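Local structure of DnaJ homolog subfamily C member 3 (Mus musculus, 3IEG) at residues 270-275 against 300-305; 158-163 against 174-179; 80-85 against 147-152; 21-26 against 45-50. The protein acts in the unfolded protein response as a co-chaperone that binds misfolded proteins through its tetratricopeptide repeats, and restrains the kinase EIF2AK4/GCN2. All coordinates share one frame; numbering follows the deposited sequence.

Contact 1 of 4, residues 270-275 against 300-305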
loop_
_atom_site.group_PDB
_atom_site.type_symbol
_atom_site.label_atom_id
_atom_site.label_comp_id
_atom_site.label_asym_id
_atom_site.label_seq_id
_atom_site.Cartn_x
_atom_site.Cartn_y
_atom_site.Cartn_z
ATOM N N TYR A 270 -16.483 13.209 1.604
ATOM C CA TYR A 270 -16.956 13.752 0.335
ATOM C C TYR A 270 -17.934 14.900 0.517
ATOM O O TYR A 270 -17.954 15.807 -0.305
ATOM C CB TYR A 270 -17.513 12.673 -0.606
ATOM C CG TYR A 270 -16.458 11.706 -1.056
ATOM C CD1 TYR A 270 -16.410 10.416 -0.542
ATOM C CD2 TYR A 270 -15.469 12.090 -1.954
ATOM C CE1 TYR A 270 -15.412 9.516 -0.931
ATOM C CE2 TYR A 270 -14.463 11.202 -2.343
ATOM C CZ TYR A 270 -14.447 9.915 -1.826
ATOM O OH TYR A 270 -13.466 9.028 -2.201
ATOM N N THR A 271 -18.732 14.889 1.583
ATOM C CA THR A 271 -19.559 16.067 1.851
ATOM C C THR A 271 -18.689 17.222 2.367
ATOM O O THR A 271 -18.798 18.334 1.860
ATOM C CB THR A 271 -20.825 15.819 2.755
ATOM O OG1 THR A 271 -20.479 15.874 4.144
ATOM C CG2 THR A 271 -21.511 14.495 2.432
ATOM N N VAL A 272 -17.810 16.948 3.331
ATOM C CA VAL A 272 -16.938 17.986 3.918
ATOM C C VAL A 272 -16.084 18.688 2.855
ATOM O O VAL A 272 -15.991 19.920 2.832
ATOM C CB VAL A 272 -15.996 17.425 5.029
ATOM C CG1 VAL A 272 -15.218 18.547 5.671
ATOM C CG2 VAL A 272 -16.789 16.678 6.092
ATOM N N ARG A 273 -15.474 17.898 1.980
ATOM C CA ARG A 273 -14.621 18.428 0.934
ATOM C C ARG A 273 -15.455 19.179 -0.096
ATOM O O ARG A 273 -15.035 20.223 -0.581
ATOM C CB ARG A 273 -13.821 17.307 0.271
ATOM C CG ARG A 273 -12.382 17.662 -0.061
ATOM C CD ARG A 273 -11.464 17.537 1.157
ATOM N NE ARG A 273 -11.517 18.746 1.961
ATOM C CZ ARG A 273 -11.547 18.782 3.284
ATOM N NH1 ARG A 273 -11.532 17.673 3.999
ATOM N NH2 ARG A 273 -11.610 19.946 3.894
ATOM N N SER A 274 -16.639 18.649 -0.408
ATOM C CA SER A 274 -17.567 19.310 -1.329
ATOM C C SER A 274 -18.067 20.635 -0.777
ATOM O O SER A 274 -18.123 21.626 -1.504
ATOM C CB SER A 274 -18.746 18.407 -1.682
ATOM O OG SER A 274 -18.304 17.321 -2.480
ATOM N N LYS A 275 -18.417 20.654 0.505
ATOM C CA LYS A 275 -18.843 21.880 1.159
ATOM C C LYS A 275 -17.746 22.929 1.114
ATOM O O LYS A 275 -18.020 24.093 0.816
ATOM C CB LYS A 275 -19.281 21.617 2.599
ATOM C CG LYS A 275 -20.767 21.277 2.756
ATOM C CD LYS A 275 -21.140 21.179 4.239
ATOM C CE LYS A 275 -22.553 20.624 4.445
ATOM N NZ LYS A 275 -22.962 20.739 5.878
ATOM N N GLN A 300 -16.986 24.884 11.366
ATOM C CA GLN A 300 -17.501 24.203 12.541
ATOM C C GLN A 300 -16.831 22.843 12.655
ATOM O O GLN A 300 -16.395 22.452 13.736
ATOM C CB GLN A 300 -19.020 24.028 12.457
ATOM C CG GLN A 300 -19.839 25.235 12.928
ATOM C CD GLN A 300 -19.933 25.345 14.449
ATOM O OE1 GLN A 300 -19.681 24.379 15.180
ATOM N NE2 GLN A 300 -20.300 26.531 14.930
HETATM N N MSE A 301 -16.733 22.141 11.529
HETATM C CA MSE A 301 -16.119 20.819 11.495
HETATM C C MSE A 301 -14.603 20.874 11.398
HETATM O O MSE A 301 -13.921 20.015 11.945
HETATM C CB MSE A 301 -16.682 19.994 10.346
HETATM C CG MSE A 301 -18.178 19.781 10.438
HETATM SE SE MSE A 301 -18.906 19.068 8.767
HETATM C CE MSE A 301 -20.795 19.645 8.972
ATOM N N GLU A 302 -14.072 21.874 10.706
ATOM C CA GLU A 302 -12.630 21.997 10.552
ATOM C C GLU A 302 -12.171 23.404 10.897
ATOM O O GLU A 302 -11.913 24.201 10.000
ATOM C CB GLU A 302 -12.203 21.639 9.125
ATOM C CG GLU A 302 -12.517 20.215 8.685
ATOM C CD GLU A 302 -11.855 19.852 7.370
ATOM O OE1 GLU A 302 -12.023 18.699 6.922
ATOM O OE2 GLU A 302 -11.162 20.709 6.784
ATOM N N PRO A 303 -12.057 23.720 12.200
ATOM C CA PRO A 303 -11.695 25.086 12.606
ATOM C C PRO A 303 -10.402 25.621 11.988
ATOM O O PRO A 303 -10.204 26.833 11.956
ATOM C CB PRO A 303 -11.556 24.978 14.133
ATOM C CG PRO A 303 -11.411 23.507 14.413
ATOM C CD PRO A 303 -12.250 22.841 13.368
ATOM N N ASP A 304 -9.543 24.735 11.487
ATOM C CA ASP A 304 -8.242 25.155 10.953
ATOM C C ASP A 304 -8.134 25.161 9.425
ATOM O O ASP A 304 -7.053 25.432 8.895
ATOM C CB ASP A 304 -7.111 24.302 11.545
ATOM C CG ASP A 304 -6.909 24.543 13.039
ATOM O OD1 ASP A 304 -6.795 25.722 13.459
ATOM O OD2 ASP A 304 -6.853 23.544 13.794
ATOM N N ASN A 305 -9.235 24.864 8.726
ATOM C CA ASN A 305 -9.261 24.853 7.251
ATOM C C ASN A 305 -8.875 26.206 6.647
ATOM O O ASN A 305 -9.679 27.139 6.624
ATOM C CB ASN A 305 -10.635 24.402 6.727
ATOM C CG ASN A 305 -10.656 24.177 5.210
ATOM O OD1 ASN A 305 -10.169 24.997 4.430
ATOM N ND2 ASN A 305 -11.244 23.068 4.792
#
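In the eighth tetratricopeptide repeat (TPR), R273 of helix 268-284 grips E302, the first residue beyond helix 288-301, by an end-on salt bridge that uses two nitrogens. R273 NH1 donates to E302 OE1 over 3.1 Å, arriving on the syn lone pair. R273 NH2 takes the other oxygen, E302 OE2, at 3.0 Å, also from the syn side but 31° out of the carboxylate plane. The arginine starts out directed away from its partner, and bends at chi2 (81°) and chi3 (-84°) bring the guanidinium edge round to it.

A TPR is a pair of antiparallel helices, and E302 opens the type I turn, E302 to N305, that leads from this pair into helix 306-318. N305, the N-cap of that helix, folds its ND2 back onto E302 OE2 at 3.1 Å, on the same face of the carboxylate as R273 NH2. E276 and E269 also form salt bridges with R273, and E276 accepts from N305 ND2 as well, so the arginine's charge is probably shared among three carboxylates. Beside this polar cluster V272 CG2 rests against the selenium of selenomethionine M301, SE, at 4.2 Å. K275 NZ, which forms a salt bridge with E297, lies 3.9 Å from M301 CE.

Contact 2 of 4, residues 158-163 against 174-179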
loop_
_atom_site.group_PDB
_atom_site.type_symbol
_atom_site.label_atom_id
_atom_site.label_comp_id
_atom_site.label_asym_id
_atom_site.label_seq_id
_atom_site.Cartn_x
_atom_site.Cartn_y
_atom_site.Cartn_z
ATOM N N GLU A 158 -1.303 -9.747 5.098
ATOM C CA GLU A 158 -2.671 -9.309 4.902
ATOM C C GLU A 158 -3.457 -9.316 6.206
ATOM O O GLU A 158 -4.297 -8.450 6.400
ATOM C CB GLU A 158 -3.369 -10.155 3.841
ATOM C CG GLU A 158 -2.789 -9.968 2.440
ATOM C CD GLU A 158 -3.504 -10.798 1.386
ATOM O OE1 GLU A 158 -3.839 -11.966 1.665
ATOM O OE2 GLU A 158 -3.740 -10.283 0.275
ATOM N N LEU A 159 -3.177 -10.275 7.090
ATOM C CA LEU A 159 -3.811 -10.323 8.400
ATOM C C LEU A 159 -3.444 -9.122 9.267
ATOM O O LEU A 159 -4.300 -8.575 9.956
ATOM C CB LEU A 159 -3.481 -11.619 9.137
ATOM C CG LEU A 159 -4.143 -11.784 10.524
ATOM C CD1 LEU A 159 -5.623 -12.108 10.395
ATOM C CD2 LEU A 159 -3.449 -12.852 11.334
ATOM N N ARG A 160 -2.184 -8.708 9.224
ATOM C CA ARG A 160 -1.758 -7.491 9.902
ATOM C C ARG A 160 -2.471 -6.268 9.323
ATOM O O ARG A 160 -2.810 -5.340 10.053
ATOM C CB ARG A 160 -0.242 -7.305 9.806
ATOM C CG ARG A 160 0.318 -6.294 10.795
ATOM C CD ARG A 160 1.375 -5.436 10.145
ATOM N NE ARG A 160 2.725 -5.756 10.574
ATOM C CZ ARG A 160 3.816 -5.604 9.831
ATOM N NH1 ARG A 160 3.742 -5.166 8.582
ATOM N NH2 ARG A 160 4.994 -5.927 10.340
ATOM N N ALA A 161 -2.698 -6.275 8.013
ATOM C CA ALA A 161 -3.425 -5.198 7.369
ATOM C C ALA A 161 -4.855 -5.109 7.919
ATOM O O ALA A 161 -5.327 -4.018 8.251
ATOM C CB ALA A 161 -3.421 -5.372 5.856
ATOM N N GLU A 162 -5.521 -6.259 8.042
ATOM C CA GLU A 162 -6.832 -6.328 8.668
ATOM C C GLU A 162 -6.779 -5.670 10.035
ATOM O O GLU A 162 -7.699 -4.943 10.414
ATOM C CB GLU A 162 -7.274 -7.773 8.861
ATOM C CG GLU A 162 -8.171 -8.373 7.799
ATOM C CD GLU A 162 -9.217 -7.405 7.271
ATOM O OE1 GLU A 162 -10.198 -7.063 7.988
ATOM O OE2 GLU A 162 -9.046 -6.992 6.114
ATOM N N CYS A 163 -5.711 -5.923 10.786
ATOM C CA CYS A 163 -5.612 -5.339 12.121
ATOM C C CYS A 163 -5.612 -3.834 12.010
ATOM O O CYS A 163 -6.294 -3.143 12.757
ATOM C CB CYS A 163 -4.349 -5.802 12.840
ATOM S SG CYS A 163 -4.434 -7.484 13.362
ATOM N N ILE A 174 -3.144 -0.115 3.712
ATOM C CA ILE A 174 -2.818 -0.019 2.276
ATOM C C ILE A 174 -1.381 -0.457 2.031
ATOM O O ILE A 174 -1.097 -1.194 1.084
ATOM C CB ILE A 174 -3.072 1.410 1.650
ATOM C CG1 ILE A 174 -2.208 2.500 2.312
ATOM C CG2 ILE A 174 -4.557 1.820 1.753
ATOM C CD1 ILE A 174 -0.882 2.940 1.559
ATOM N N SER A 175 -0.483 -0.020 2.905
ATOM C CA SER A 175 0.934 -0.296 2.748
ATOM C C SER A 175 1.259 -1.783 2.880
ATOM O O SER A 175 2.023 -2.331 2.090
ATOM C CB SER A 175 1.731 0.517 3.758
ATOM O OG SER A 175 3.019 -0.029 3.894
ATOM N N ASP A 176 0.665 -2.428 3.877
ATOM C CA ASP A 176 0.830 -3.862 4.054
ATOM C C ASP A 176 0.240 -4.654 2.908
ATOM O O ASP A 176 0.808 -5.659 2.498
ATOM C CB ASP A 176 0.193 -4.319 5.357
ATOM C CG ASP A 176 1.160 -4.279 6.529
ATOM O OD1 ASP A 176 2.392 -4.101 6.324
ATOM O OD2 ASP A 176 0.669 -4.430 7.666
ATOM N N LEU A 177 -0.897 -4.196 2.392
ATOM C CA LEU A 177 -1.541 -4.852 1.261
ATOM C C LEU A 177 -0.750 -4.684 -0.025
ATOM O O LEU A 177 -0.706 -5.601 -0.845
ATOM C CB LEU A 177 -2.970 -4.362 1.088
ATOM C CG LEU A 177 -3.928 -4.774 2.202
ATOM C CD1 LEU A 177 -5.134 -3.850 2.184
ATOM C CD2 LEU A 177 -4.340 -6.224 2.080
ATOM N N LYS A 178 -0.113 -3.529 -0.193
ATOM C CA LYS A 178 0.748 -3.304 -1.344
ATOM C C LYS A 178 1.955 -4.223 -1.270
ATOM O O LYS A 178 2.284 -4.895 -2.253
ATOM C CB LYS A 178 1.191 -1.843 -1.453
ATOM C CG LYS A 178 0.161 -0.913 -2.055
ATOM C CD LYS A 178 0.773 0.463 -2.325
ATOM C CE LYS A 178 -0.163 1.353 -3.132
ATOM N NZ LYS A 178 -0.557 0.721 -4.433
ATOM N N ALA A 179 2.599 -4.274 -0.102
ATOM C CA ALA A 179 3.726 -5.188 0.099
ATOM C C ALA A 179 3.317 -6.627 -0.223
ATOM O O ALA A 179 3.996 -7.306 -0.986
ATOM C CB ALA A 179 4.273 -5.075 1.502
#
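A161 and D176 face each other where helices 154-166 and 170-181 run almost antiparallel, the axes of the two short segments 8.3 Å apart at their closest and 168° between their directions. So near an approach depends on a small residue, and A161 occupies the point in the first helix of the repeat where TPR sequences favour one. Its CB nestles between two side chains of the facing helix, 3.7 Å from L177 CG and 3.8 Å from D176 CB. Further along, L177 turns CD2 to the methylene of E158, with CG of that glutamate 4.1 Å away.

The polar half belongs to R160. Its CG stands opposite the backbone N (chi1 -164°), and the bent chain beyond brings the edge of the guanidinium to the D176 carboxylate, the two planes only 20° apart. R160 NH1 forms a salt bridge with D176 OD1 at 2.8 Å, although the hydrogen bond within it is weak because it is bent; the position of D176 OD2 is less certain. The other terminal nitrogen, NH2, pairs with D144 of helix 136-149. A leucine in place of R160 would probably leave the buried D176 carboxylate without its close positive partner and break the tie to D144. One arginine thus appears to balance two acids, which should lower the cost of burying D176 between the helices.

Contact 3 of 4, residues 80-85 against 147-152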
loop_
_atom_site.group_PDB
_atom_site.type_symbol
_atom_site.label_atom_id
_atom_site.label_comp_id
_atom_site.label_asym_id
_atom_site.label_seq_id
_atom_site.Cartn_x
_atom_site.Cartn_y
_atom_site.Cartn_z
ATOM N N LEU A 80 13.943 -21.430 2.457
ATOM C CA LEU A 80 12.995 -20.656 1.668
ATOM C C LEU A 80 11.604 -20.810 2.238
ATOM O O LEU A 80 10.889 -19.826 2.351
ATOM C CB LEU A 80 13.028 -21.028 0.165
ATOM C CG LEU A 80 14.358 -20.887 -0.596
ATOM C CD1 LEU A 80 14.250 -21.346 -2.054
ATOM C CD2 LEU A 80 14.865 -19.469 -0.517
ATOM N N LEU A 81 11.235 -22.037 2.609
ATOM C CA LEU A 81 9.936 -22.307 3.253
ATOM C C LEU A 81 9.740 -21.514 4.543
ATOM O O LEU A 81 8.693 -20.907 4.745
ATOM C CB LEU A 81 9.744 -23.808 3.527
ATOM C CG LEU A 81 9.687 -24.739 2.309
ATOM C CD1 LEU A 81 9.948 -26.205 2.681
ATOM C CD2 LEU A 81 8.379 -24.579 1.553
ATOM N N LEU A 82 10.740 -21.510 5.416
ATOM C CA LEU A 82 10.655 -20.702 6.627
ATOM C C LEU A 82 10.395 -19.228 6.305
ATOM O O LEU A 82 9.577 -18.588 6.953
ATOM C CB LEU A 82 11.921 -20.858 7.468
ATOM C CG LEU A 82 12.068 -20.046 8.756
ATOM C CD1 LEU A 82 10.893 -20.236 9.706
ATOM C CD2 LEU A 82 13.354 -20.444 9.434
ATOM N N LYS A 83 11.089 -18.695 5.299
ATOM C CA LYS A 83 10.888 -17.306 4.881
ATOM C C LYS A 83 9.476 -17.078 4.324
ATOM O O LYS A 83 8.900 -16.007 4.476
ATOM C CB LYS A 83 11.930 -16.898 3.845
ATOM C CG LYS A 83 13.314 -16.556 4.406
ATOM C CD LYS A 83 14.074 -15.742 3.374
ATOM C CE LYS A 83 15.485 -15.462 3.795
ATOM N NZ LYS A 83 16.145 -14.645 2.723
ATOM N N GLN A 84 8.925 -18.099 3.688
ATOM C CA GLN A 84 7.577 -18.024 3.153
ATOM C C GLN A 84 6.512 -18.203 4.246
ATOM O O GLN A 84 5.326 -18.027 3.998
ATOM C CB GLN A 84 7.405 -19.060 2.041
ATOM C CG GLN A 84 8.190 -18.762 0.769
ATOM C CD GLN A 84 7.972 -19.810 -0.316
ATOM O OE1 GLN A 84 7.349 -20.839 -0.081
ATOM N NE2 GLN A 84 8.497 -19.551 -1.512
ATOM N N GLY A 85 6.937 -18.547 5.458
ATOM C CA GLY A 85 6.023 -18.804 6.572
ATOM C C GLY A 85 5.296 -20.138 6.467
ATOM O O GLY A 85 4.286 -20.357 7.146
ATOM N N LEU A 147 6.744 -11.381 11.080
ATOM C CA LEU A 147 7.092 -10.886 9.748
ATOM C C LEU A 147 8.548 -10.435 9.573
ATOM O O LEU A 147 8.987 -10.200 8.447
ATOM C CB LEU A 147 6.097 -9.820 9.272
ATOM C CG LEU A 147 4.685 -10.334 8.945
ATOM C CD1 LEU A 147 3.687 -9.192 8.965
ATOM C CD2 LEU A 147 4.641 -11.075 7.610
ATOM N N GLU A 148 9.285 -10.326 10.681
ATOM C CA GLU A 148 10.732 -10.065 10.647
ATOM C C GLU A 148 11.464 -11.258 10.056
ATOM O O GLU A 148 12.477 -11.099 9.388
ATOM C CB GLU A 148 11.305 -9.807 12.050
ATOM C CG GLU A 148 10.918 -8.486 12.689
ATOM C CD GLU A 148 11.365 -7.289 11.870
ATOM O OE1 GLU A 148 10.561 -6.332 11.724
ATOM O OE2 GLU A 148 12.514 -7.303 11.366
ATOM N N VAL A 149 10.947 -12.453 10.310
ATOM C CA VAL A 149 11.582 -13.672 9.861
ATOM C C VAL A 149 10.875 -14.194 8.625
ATOM O O VAL A 149 11.517 -14.477 7.625
ATOM C CB VAL A 149 11.594 -14.740 10.974
ATOM C CG1 VAL A 149 12.113 -16.064 10.448
ATOM C CG2 VAL A 149 12.413 -14.263 12.171
ATOM N N CYS A 150 9.556 -14.328 8.694
ATOM C CA CYS A 150 8.789 -14.850 7.579
ATOM C C CYS A 150 8.383 -13.677 6.697
ATOM O O CYS A 150 7.223 -13.227 6.710
ATOM C CB CYS A 150 7.570 -15.611 8.081
ATOM S SG CYS A 150 7.945 -16.894 9.282
ATOM N N VAL A 151 9.354 -13.181 5.939
ATOM C CA VAL A 151 9.211 -11.937 5.193
ATOM C C VAL A 151 8.403 -12.103 3.906
ATOM O O VAL A 151 7.898 -11.122 3.365
ATOM C CB VAL A 151 10.597 -11.279 4.887
ATOM C CG1 VAL A 151 11.242 -10.721 6.169
ATOM C CG2 VAL A 151 11.548 -12.269 4.200
ATOM N N TRP A 152 8.272 -13.332 3.421
ATOM C CA TRP A 152 7.515 -13.586 2.199
ATOM C C TRP A 152 6.172 -14.271 2.492
ATOM O O TRP A 152 5.545 -14.854 1.601
ATOM C CB TRP A 152 8.343 -14.401 1.195
ATOM C CG TRP A 152 9.688 -13.799 0.855
ATOM C CD1 TRP A 152 10.021 -12.465 0.826
ATOM C CD2 TRP A 152 10.867 -14.510 0.482
ATOM N NE1 TRP A 152 11.340 -12.311 0.472
ATOM C CE2 TRP A 152 11.884 -13.549 0.253
ATOM C CE3 TRP A 152 11.172 -15.869 0.325
ATOM C CZ2 TRP A 152 13.181 -13.906 -0.122
ATOM C CZ3 TRP A 152 12.470 -16.228 -0.050
ATOM C CH2 TRP A 152 13.456 -15.245 -0.266
#
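K83, near the end of helix 71-84, lays its side chain along the indole of W152, a residue of the loop that follows helix 136-149. With CG turned away from the carbonyl carbon (chi1 -79°) and the chain extended beyond it, the lysine crosses the six-membered ring atom by atom. CB begins over the near rim, 3.7 Å from W152 CE3. CG arches clear of the ring, and K83 CD then lies over the face, 3.9 Å from the centroid of the six-membered ring of W152 and 18° off its normal, in a CH-pi contact. CE carries on past the ring, leaving the terminal NZ 4.1 Å from W152 CH2. V151 CG2 rests over the same face of the indole.

The contact joins the third TPR (71-104) to the fourth (120-153), whose first part lies in the long helix 104-132. Their backbones meet directly: W152 N donates to K83 O at 2.9 Å, a fairly straight bond (155° at the hydrogen). At the indole edge, L80 CD2 approaches W152 CZ3 to 4.1 Å, while Q84 CG lies 4.2 Å from W152 CE3. G85 ends helix 71-84 in a Schellman motif, and its bare CA lets C150 SG, on an inverse gamma turn, come within 3.8 Å. Farther from the indole, L82 CG packs on V149 CG1 at 4.3 Å, with M120 of helix 104-132 against V149 and L87 of helix 87-98 against L82.

Contact 4 of 4, residues 21-26 against 45-50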
loop_
_atom_site.group_PDB
_atom_site.type_symbol
_atom_site.label_atom_id
_atom_site.label_comp_id
_atom_site.label_asym_id
_atom_site.label_seq_id
_atom_site.Cartn_x
_atom_site.Cartn_y
_atom_site.Cartn_z
ATOM N N ASP A 21 26.077 -16.221 -17.046
ATOM C CA ASP A 21 26.764 -17.197 -17.868
ATOM C C ASP A 21 26.763 -18.590 -17.245
ATOM O O ASP A 21 26.583 -19.573 -17.951
ATOM C CB ASP A 21 28.186 -16.732 -18.171
ATOM C CG ASP A 21 28.213 -15.434 -18.949
ATOM O OD1 ASP A 21 27.189 -15.077 -19.589
ATOM O OD2 ASP A 21 29.264 -14.762 -18.915
ATOM N N ALA A 22 26.955 -18.667 -15.928
ATOM C CA ALA A 22 26.830 -19.940 -15.203
ATOM C C ALA A 22 25.433 -20.509 -15.389
ATOM O O ALA A 22 25.282 -21.678 -15.747
ATOM C CB ALA A 22 27.152 -19.774 -13.737
ATOM N N LEU A 23 24.421 -19.663 -15.196
ATOM C CA LEU A 23 23.038 -20.073 -15.390
ATOM C C LEU A 23 22.821 -20.703 -16.756
ATOM O O LEU A 23 22.162 -21.738 -16.864
ATOM C CB LEU A 23 22.076 -18.899 -15.208
ATOM C CG LEU A 23 20.573 -19.196 -15.282
ATOM C CD1 LEU A 23 20.198 -20.184 -14.196
ATOM C CD2 LEU A 23 19.747 -17.934 -15.142
ATOM N N SER A 24 23.391 -20.082 -17.784
ATOM C CA SER A 24 23.230 -20.521 -19.165
ATOM C C SER A 24 23.754 -21.951 -19.355
ATOM O O SER A 24 23.092 -22.788 -19.981
ATOM C CB SER A 24 23.949 -19.551 -20.102
ATOM O OG SER A 24 23.198 -19.290 -21.276
ATOM N N GLN A 25 24.926 -22.221 -18.783
ATOM C CA GLN A 25 25.552 -23.539 -18.842
ATOM C C GLN A 25 24.730 -24.613 -18.127
ATOM O O GLN A 25 24.569 -25.733 -18.629
ATOM C CB GLN A 25 26.943 -23.486 -18.214
ATOM C CG GLN A 25 27.978 -22.686 -19.002
ATOM C CD GLN A 25 28.195 -23.219 -20.408
ATOM O OE1 GLN A 25 28.167 -22.462 -21.379
ATOM N NE2 GLN A 25 28.403 -24.517 -20.524
ATOM N N PHE A 26 24.218 -24.267 -16.949
ATOM C CA PHE A 26 23.419 -25.197 -16.173
ATOM C C PHE A 26 22.052 -25.457 -16.827
ATOM O O PHE A 26 21.525 -26.564 -16.710
ATOM C CB PHE A 26 23.278 -24.730 -14.718
ATOM C CG PHE A 26 24.580 -24.702 -13.947
ATOM C CD1 PHE A 26 24.790 -23.747 -12.957
ATOM C CD2 PHE A 26 25.594 -25.627 -14.205
ATOM C CE1 PHE A 26 25.991 -23.723 -12.229
ATOM C CE2 PHE A 26 26.797 -25.608 -13.492
ATOM C CZ PHE A 26 26.995 -24.655 -12.498
ATOM N N THR A 45 21.661 -23.321 -7.190
ATOM C CA THR A 45 22.636 -22.523 -6.428
ATOM C C THR A 45 22.922 -21.205 -7.149
ATOM O O THR A 45 23.162 -20.197 -6.494
ATOM C CB THR A 45 23.949 -23.279 -6.073
ATOM O OG1 THR A 45 24.632 -23.666 -7.267
ATOM C CG2 THR A 45 23.657 -24.525 -5.264
ATOM N N VAL A 46 22.862 -21.203 -8.483
ATOM C CA VAL A 46 22.976 -19.946 -9.260
ATOM C C VAL A 46 21.806 -18.984 -9.008
ATOM O O VAL A 46 22.037 -17.841 -8.617
ATOM C CB VAL A 46 23.249 -20.167 -10.789
ATOM C CG1 VAL A 46 23.064 -18.894 -11.560
ATOM C CG2 VAL A 46 24.660 -20.660 -11.006
ATOM N N PHE A 47 20.569 -19.435 -9.208
ATOM C CA PHE A 47 19.393 -18.654 -8.784
ATOM C C PHE A 47 19.527 -18.166 -7.328
ATOM O O PHE A 47 19.176 -17.024 -7.010
ATOM C CB PHE A 47 18.082 -19.440 -8.951
ATOM C CG PHE A 47 17.632 -19.622 -10.390
ATOM C CD1 PHE A 47 17.248 -20.878 -10.853
ATOM C CD2 PHE A 47 17.579 -18.544 -11.283
ATOM C CE1 PHE A 47 16.816 -21.066 -12.178
ATOM C CE2 PHE A 47 17.159 -18.728 -12.614
ATOM C CZ PHE A 47 16.771 -19.999 -13.059
ATOM N N LEU A 48 20.041 -19.019 -6.443
ATOM C CA LEU A 48 20.203 -18.621 -5.049
ATOM C C LEU A 48 21.188 -17.461 -4.921
ATOM O O LEU A 48 20.922 -16.497 -4.200
ATOM C CB LEU A 48 20.612 -19.811 -4.178
ATOM C CG LEU A 48 19.568 -20.422 -3.224
ATOM C CD1 LEU A 48 18.129 -19.908 -3.443
ATOM C CD2 LEU A 48 19.603 -21.951 -3.225
ATOM N N ALA A 49 22.307 -17.551 -5.646
ATOM C CA ALA A 49 23.332 -16.506 -5.639
ATOM C C ALA A 49 22.819 -15.171 -6.202
ATOM O O ALA A 49 23.159 -14.114 -5.694
ATOM C CB ALA A 49 24.565 -16.970 -6.374
HETATM N N MSE A 50 22.000 -15.235 -7.245
HETATM C CA MSE A 50 21.275 -14.072 -7.741
HETATM C C MSE A 50 20.223 -13.600 -6.734
HETATM O O MSE A 50 19.761 -12.456 -6.778
HETATM C CB MSE A 50 20.570 -14.419 -9.049
HETATM C CG MSE A 50 21.492 -14.795 -10.199
HETATM SE SE MSE A 50 20.498 -15.292 -11.831
HETATM C CE MSE A 50 21.943 -15.138 -13.136
#
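V46 on helix 37-50 is wedged among A22, L23 and F26 of helix 19-32, and here the contact is densest. The two branches of the valine divide the work. V46 CG1 meets L23 CB at 3.8 Å, whereas V46 CG2 fits between A22 CB, also 3.8 Å away, and the rim of the F26 ring. F26 turns its edge to that methyl, which lies in the plane of the ring and 3.6 Å from F26 CE1. L14 of helix 2-15 adds its side chain to V46.

Next to this cluster L23, its CG trans to the backbone N (chi1 -176°), extends both methyls toward F47. L23 CD1 sits over one face of the F47 ring, 3.9 Å from its centroid, in a CH-pi contact offset toward the rim. An alanine at F47 would probably open a gap beneath L23 and leave its methyls free to turn, besides withdrawing the ring from A55 and A56 of helix 53-66. Beyond, the partly exposed selenomethionine M50 offers a looser cover, its CE touching L23 CD2 at 4.1 Å.

The two short helical segments run close to antiparallel, at 158° with 9.8 Å between axes. Apolar packing of one repeat's second helix against the next repeat's first is one of the ways in which successive TPRs stack, and here it joins the first two repeats, in which the hydrophobic groove for misfolded proteins lies.

In the fold
The four contacts follow one another along an all-helical chain in the order 4, 3, 2, 1, none nested in another. Contact 4 joins the first and second TPRs, contact 3 the third and fourth; contact 2 lies within the fifth and contact 1 in the eighth. Contacts 2 and 3, their centres 16 Å apart, touch through R160 CZ and L147 CD1 (3.7 Å), on the consecutive helices 154-166 and 136-149. Contact 1 stands about 59 Å from contact 4, centre to centre, on the opposite side of the chain's centre. Such spacing is consistent with an elongated repeat domain held by joints between neighbouring helices, whose substrate groove lies at the contact 4 end.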